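Local coordinates for protein N-terminal acetyltransferase B complex subunit MDM20 (Candida albicans, PDB 5K04) that serves as the non-catalytic subunit of the NatB N-terminal acetyltransferase complex, a large helical protein that probably wraps around and supports the catalytic subunit NAT3, at residues N119-Y124 / S479-F484; Y466-T471 / K500-S505. All coordinates share one frame; numbering follows the deposited sequence.

Contact 1: residues N119-Y124 / S479-F484; sequences NSIEKY and SIIQGF
Ile121 and Ile480 meet with the same side-chain shape: in each, CG1 lies anti to the carbonyl carbon (chi1 -70° and -65°) and the chain runs on extended to CD1, while CG2 stands anti to the backbone N. Both CB atoms point across the interface, and the two branched chains slide past each other in opposite directions, so that the long branch of one lies against the short branch of the other. Ile121 CD1 is 3.8 Å from Ile480 CG2, and Ile121 CG2 is likewise 3.8 Å from Ile480 CD1. The end of Ile121 is also met by the next residue of the helix: its CD1 lies 4.0 Å from Ile481 CG1, and these two side chains cross at about a right angle. One methyl group of Ile121 thus reaches neighbouring side chains on successive residues of helix 456-485.

Ile121 is the second residue of a type I beta turn from Ser120 to Lys123, in which Lys123 N is bonded to Ser120 O at 2.9 Å. Phe129 of helix 126-138 touches Ile121, and Phe495 of helix 489-503 touches Ile480, so further apolar groups border the pair. Helix 456-485 also meets the catalytic subunit, Ser479 OG being hydrogen-bonded to Ser33 OG of the NAT3 chain.

No hydrogen bond joins the two segments. Nearby, Phe484 stacks edge-to-face on Phe117 of helix 109-120. Where the bend between helices 109-120 and 126-138 meets residues 479-484, cohesion between the segments is therefore apolar, resting on methyl and methylene packing, held by shape and by exclusion of water.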
# COMPACT_ATOMS: atom_id res chain seq x y z
N ASN A 119 15.95 18.29 -1.30
CA ASN A 119 16.06 17.98 0.12
C ASN A 119 14.73 18.15 0.85
O ASN A 119 14.54 17.53 1.89
CB ASN A 119 17.14 18.85 0.76
CG ASN A 119 18.56 18.49 0.28
OD1 ASN A 119 19.32 19.35 -0.16
ND2 ASN A 119 18.90 17.21 0.36
N SER A 120 13.82 18.95 0.30
CA SER A 120 12.56 19.26 0.95
C SER A 120 11.48 18.23 0.69
O SER A 120 10.46 18.24 1.39
CB SER A 120 12.03 20.64 0.52
OG SER A 120 12.82 21.69 1.05
N ILE A 121 11.66 17.36 -0.31
CA ILE A 121 10.55 16.51 -0.76
C ILE A 121 10.06 15.62 0.37
O ILE A 121 8.86 15.55 0.65
CB ILE A 121 10.98 15.71 -2.00
CG1 ILE A 121 11.11 16.69 -3.18
CG2 ILE A 121 9.96 14.60 -2.30
CD1 ILE A 121 11.44 16.06 -4.52
N GLU A 122 10.99 14.96 1.07
CA GLU A 122 10.67 14.12 2.23
C GLU A 122 9.75 14.82 3.23
O GLU A 122 8.96 14.16 3.91
CB GLU A 122 11.96 13.68 2.93
CG GLU A 122 12.93 12.83 2.07
CD GLU A 122 13.93 13.66 1.27
OE1 GLU A 122 13.60 14.81 0.89
OE2 GLU A 122 15.06 13.17 1.03
N LYS A 123 9.85 16.14 3.33
CA LYS A 123 9.03 16.95 4.23
C LYS A 123 8.01 17.67 3.37
O LYS A 123 8.31 18.71 2.77
CB LYS A 123 9.89 17.95 5.01
CG LYS A 123 10.87 17.32 5.97
CD LYS A 123 11.68 18.38 6.72
CE LYS A 123 12.47 17.72 7.83
NZ LYS A 123 13.29 18.68 8.59
N TYR A 124 6.79 17.15 3.34
CA TYR A 124 5.82 17.57 2.33
C TYR A 124 5.15 18.88 2.76
O TYR A 124 3.95 18.94 3.05
CB TYR A 124 4.82 16.46 2.08
CG TYR A 124 5.46 15.10 1.87
CD1 TYR A 124 5.79 14.30 2.97
CD2 TYR A 124 5.75 14.62 0.59
CE1 TYR A 124 6.39 13.06 2.80
CE2 TYR A 124 6.35 13.37 0.41
CZ TYR A 124 6.67 12.60 1.53
OH TYR A 124 7.26 11.36 1.39
N SER A 479 11.02 9.48 -8.82
CA SER A 479 9.79 9.64 -9.61
C SER A 479 9.22 11.05 -9.49
O SER A 479 8.78 11.64 -10.49
CB SER A 479 8.76 8.60 -9.14
OG SER A 479 9.27 7.28 -9.29
N ILE A 480 9.22 11.62 -8.27
CA ILE A 480 8.75 12.98 -8.07
C ILE A 480 9.64 13.99 -8.80
O ILE A 480 9.14 14.95 -9.40
CB ILE A 480 8.67 13.30 -6.57
CG1 ILE A 480 7.60 12.42 -5.90
CG2 ILE A 480 8.40 14.78 -6.36
CD1 ILE A 480 7.57 12.54 -4.39
N ILE A 481 10.95 13.77 -8.78
CA ILE A 481 11.88 14.69 -9.44
C ILE A 481 11.69 14.63 -10.95
O ILE A 481 11.62 15.66 -11.63
CB ILE A 481 13.33 14.35 -9.04
CG1 ILE A 481 13.59 14.72 -7.58
CG2 ILE A 481 14.34 15.05 -9.95
CD1 ILE A 481 15.01 14.43 -7.09
N GLN A 482 11.61 13.41 -11.49
CA GLN A 482 11.43 13.23 -12.93
C GLN A 482 10.05 13.68 -13.37
O GLN A 482 9.89 14.24 -14.46
CB GLN A 482 11.65 11.76 -13.30
CG GLN A 482 13.07 11.27 -13.14
CD GLN A 482 13.17 9.76 -13.32
OE1 GLN A 482 12.17 9.08 -13.59
NE2 GLN A 482 14.38 9.23 -13.18
N GLY A 483 9.03 13.41 -12.56
CA GLY A 483 7.69 13.86 -12.90
C GLY A 483 7.60 15.38 -13.00
O GLY A 483 6.90 15.90 -13.85
N PHE A 484 8.31 16.09 -12.11
CA PHE A 484 8.39 17.55 -12.25
C PHE A 484 9.24 17.94 -13.46
O PHE A 484 8.85 18.84 -14.22
CB PHE A 484 8.97 18.16 -10.98
CG PHE A 484 7.94 18.52 -9.93
CD1 PHE A 484 7.27 19.73 -9.97
CD2 PHE A 484 7.66 17.65 -8.88
CE1 PHE A 484 6.34 20.06 -9.01
CE2 PHE A 484 6.73 17.96 -7.91
CZ PHE A 484 6.06 19.18 -7.98

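Contact 2: residues Y466-T471 / K500-S505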
# COMPACT_ATOMS: atom_id res chain seq x y z
N TYR A 466 12.28 -4.78 4.90
CA TYR A 466 12.76 -3.42 5.16
C TYR A 466 13.55 -2.86 3.98
O TYR A 466 13.48 -1.65 3.71
CB TYR A 466 13.62 -3.37 6.43
CG TYR A 466 14.02 -1.94 6.71
CD1 TYR A 466 13.13 -1.06 7.31
CD2 TYR A 466 15.27 -1.46 6.34
CE1 TYR A 466 13.47 0.28 7.54
CE2 TYR A 466 15.63 -0.13 6.57
CZ TYR A 466 14.73 0.74 7.17
OH TYR A 466 15.07 2.06 7.39
N ARG A 467 14.31 -3.70 3.26
CA ARG A 467 15.05 -3.21 2.09
C ARG A 467 14.11 -2.79 0.97
O ARG A 467 14.46 -1.90 0.18
CB ARG A 467 16.04 -4.27 1.60
CG ARG A 467 17.22 -4.46 2.55
CD ARG A 467 18.24 -5.45 2.03
NE ARG A 467 19.33 -5.65 2.99
CZ ARG A 467 19.57 -6.80 3.61
NH1 ARG A 467 18.81 -7.86 3.36
NH2 ARG A 467 20.58 -6.90 4.48
N PHE A 468 12.92 -3.39 0.88
CA PHE A 468 11.90 -2.89 -0.04
C PHE A 468 11.54 -1.45 0.33
O PHE A 468 11.46 -0.58 -0.54
CB PHE A 468 10.65 -3.79 -0.00
CG PHE A 468 9.35 -3.01 -0.02
CD1 PHE A 468 8.93 -2.34 -1.16
CD2 PHE A 468 8.57 -2.92 1.13
CE1 PHE A 468 7.76 -1.60 -1.17
CE2 PHE A 468 7.39 -2.18 1.12
CZ PHE A 468 6.99 -1.51 -0.03
N TYR A 469 11.32 -1.19 1.63
CA TYR A 469 11.03 0.16 2.10
C TYR A 469 12.15 1.14 1.74
O TYR A 469 11.88 2.27 1.31
CB TYR A 469 10.78 0.13 3.61
CG TYR A 469 9.40 -0.39 3.99
CD1 TYR A 469 8.28 0.39 3.80
CD2 TYR A 469 9.23 -1.67 4.52
CE1 TYR A 469 7.02 -0.05 4.13
CE2 TYR A 469 7.94 -2.14 4.86
CZ TYR A 469 6.84 -1.31 4.65
OH TYR A 469 5.55 -1.70 4.95
N LEU A 470 13.41 0.72 1.90
CA LEU A 470 14.53 1.57 1.50
C LEU A 470 14.51 1.85 0.00
O LEU A 470 14.79 2.97 -0.44
CB LEU A 470 15.85 0.89 1.87
CG LEU A 470 16.30 0.88 3.32
CD1 LEU A 470 17.62 0.09 3.44
CD2 LEU A 470 16.49 2.32 3.78
N THR A 471 14.19 0.82 -0.80
CA THR A 471 14.16 0.94 -2.25
C THR A 471 13.01 1.83 -2.73
O THR A 471 13.19 2.69 -3.60
CB THR A 471 14.06 -0.47 -2.84
OG1 THR A 471 15.28 -1.17 -2.57
CG2 THR A 471 13.81 -0.43 -4.36
N LYS A 500 4.10 10.21 0.70
CA LYS A 500 3.57 10.55 2.02
C LYS A 500 3.01 9.34 2.75
O LYS A 500 3.23 9.16 3.95
CB LYS A 500 2.45 11.58 1.92
CG LYS A 500 2.83 13.00 1.58
CD LYS A 500 1.67 13.92 1.96
CE LYS A 500 1.63 15.18 1.13
NZ LYS A 500 0.58 16.12 1.63
N ARG A 501 2.23 8.51 2.04
CA ARG A 501 1.59 7.38 2.70
C ARG A 501 2.60 6.32 3.11
O ARG A 501 2.31 5.51 3.99
CB ARG A 501 0.51 6.81 1.79
CG ARG A 501 -0.72 7.72 1.69
CD ARG A 501 -1.72 7.28 0.63
NE ARG A 501 -2.30 5.97 0.90
CZ ARG A 501 -3.27 5.41 0.18
NH1 ARG A 501 -3.77 6.04 -0.87
NH2 ARG A 501 -3.74 4.21 0.50
N MET A 502 3.79 6.33 2.49
CA MET A 502 4.83 5.32 2.69
C MET A 502 5.84 5.72 3.75
O MET A 502 6.55 4.86 4.27
CB MET A 502 5.56 5.06 1.36
CG MET A 502 4.87 4.06 0.43
SD MET A 502 4.60 2.45 1.12
CE MET A 502 4.66 1.52 -0.37
N GLN A 503 5.90 7.01 4.08
CA GLN A 503 6.98 7.55 4.91
C GLN A 503 6.90 7.05 6.35
O GLN A 503 7.94 6.83 6.99
CB GLN A 503 6.92 9.07 4.88
CG GLN A 503 7.99 9.73 5.70
CD GLN A 503 7.73 11.20 5.89
OE1 GLN A 503 6.74 11.61 6.52
NE2 GLN A 503 8.61 12.03 5.33
N ASN A 504 5.69 6.88 6.88
CA ASN A 504 5.53 6.53 8.28
C ASN A 504 4.32 5.62 8.47
O ASN A 504 3.43 5.88 9.28
CB ASN A 504 5.39 7.76 9.16
CG ASN A 504 5.82 7.49 10.55
OD1 ASN A 504 6.60 6.56 10.80
ND2 ASN A 504 5.32 8.27 11.49
N SER A 505 4.28 4.53 7.70
CA SER A 505 3.14 3.64 7.75
C SER A 505 3.28 2.68 8.92
O SER A 505 4.39 2.40 9.40
CB SER A 505 2.99 2.87 6.43
OG SER A 505 3.84 1.74 6.34
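Phe468 and Met502 close the apolar half of this contact. The phenyl chi1 of 138° is far from a staggered value, and this torsion swings the ring's CZ toward Met502. Met502 bends at chi2 (-58°), bringing its methyl to the ring edge rather than over a face: CE lies near the ring plane, 3.8 Å from Phe468 CZ, and the two side chains cross at about a right angle. Glu443 touches both side chains, and Phe13 of the NAT3 chain packs on Met502.

Tyr469 leaves the same helix with CG beside its own backbone N. The Phe468 ring presents its CE2 corner to the Tyr469 face, 3.5 Å above the centre of that ring, with the two planes inclined to each other. The phenol reaches toward Ser505, but Tyr469 OH and Ser505 OG remain 4.1 Å apart. Glu443 bridges them instead, its OE1 hydrogen-bonded to both; one carboxylate oxygen of Glu443 thus links the two buried hydroxyls. Ser505 OG, placed between its backbone N and carbonyl carbon (chi1 82°), also bonds to Leu508 N, three residues on.

Thr471 OG1 turns back to Arg467 O (3.0 Å), which also accepts Thr471 N from the opposite face of its carbonyl plane.

Ser505 is a helix N-cap, ending the short link between helices 489-503 and 506-521. Helices 456-485 and 489-503, adjacent in sequence, run roughly antiparallel and pack through these side chains, consistent with the helical-repeat architecture of the TPR clan to which this family belongs.

Both contacts are buried and share helix 456-485, contact 1 near its C-terminal end and contact 2 closer to its middle, with centres about 15 Å apart. Contact 2 lies nearer the centre of the chain (about 9 Å, against 20 Å, from the contact centres) and joins helices close in sequence, whereas contact 1 brings together segments 355 residues apart. Their chemistry also differs: contact 1 is purely aliphatic, while contact 2 combines a methionine-phenylalanine touch with hydroxyls gathered on a carboxylate. The two also meet directly, since Tyr124 packs on Lys500 and Gln503, and Gln503 NE2 makes a weak hydrogen bond to Glu122 O. Each borders the NAT3 chain.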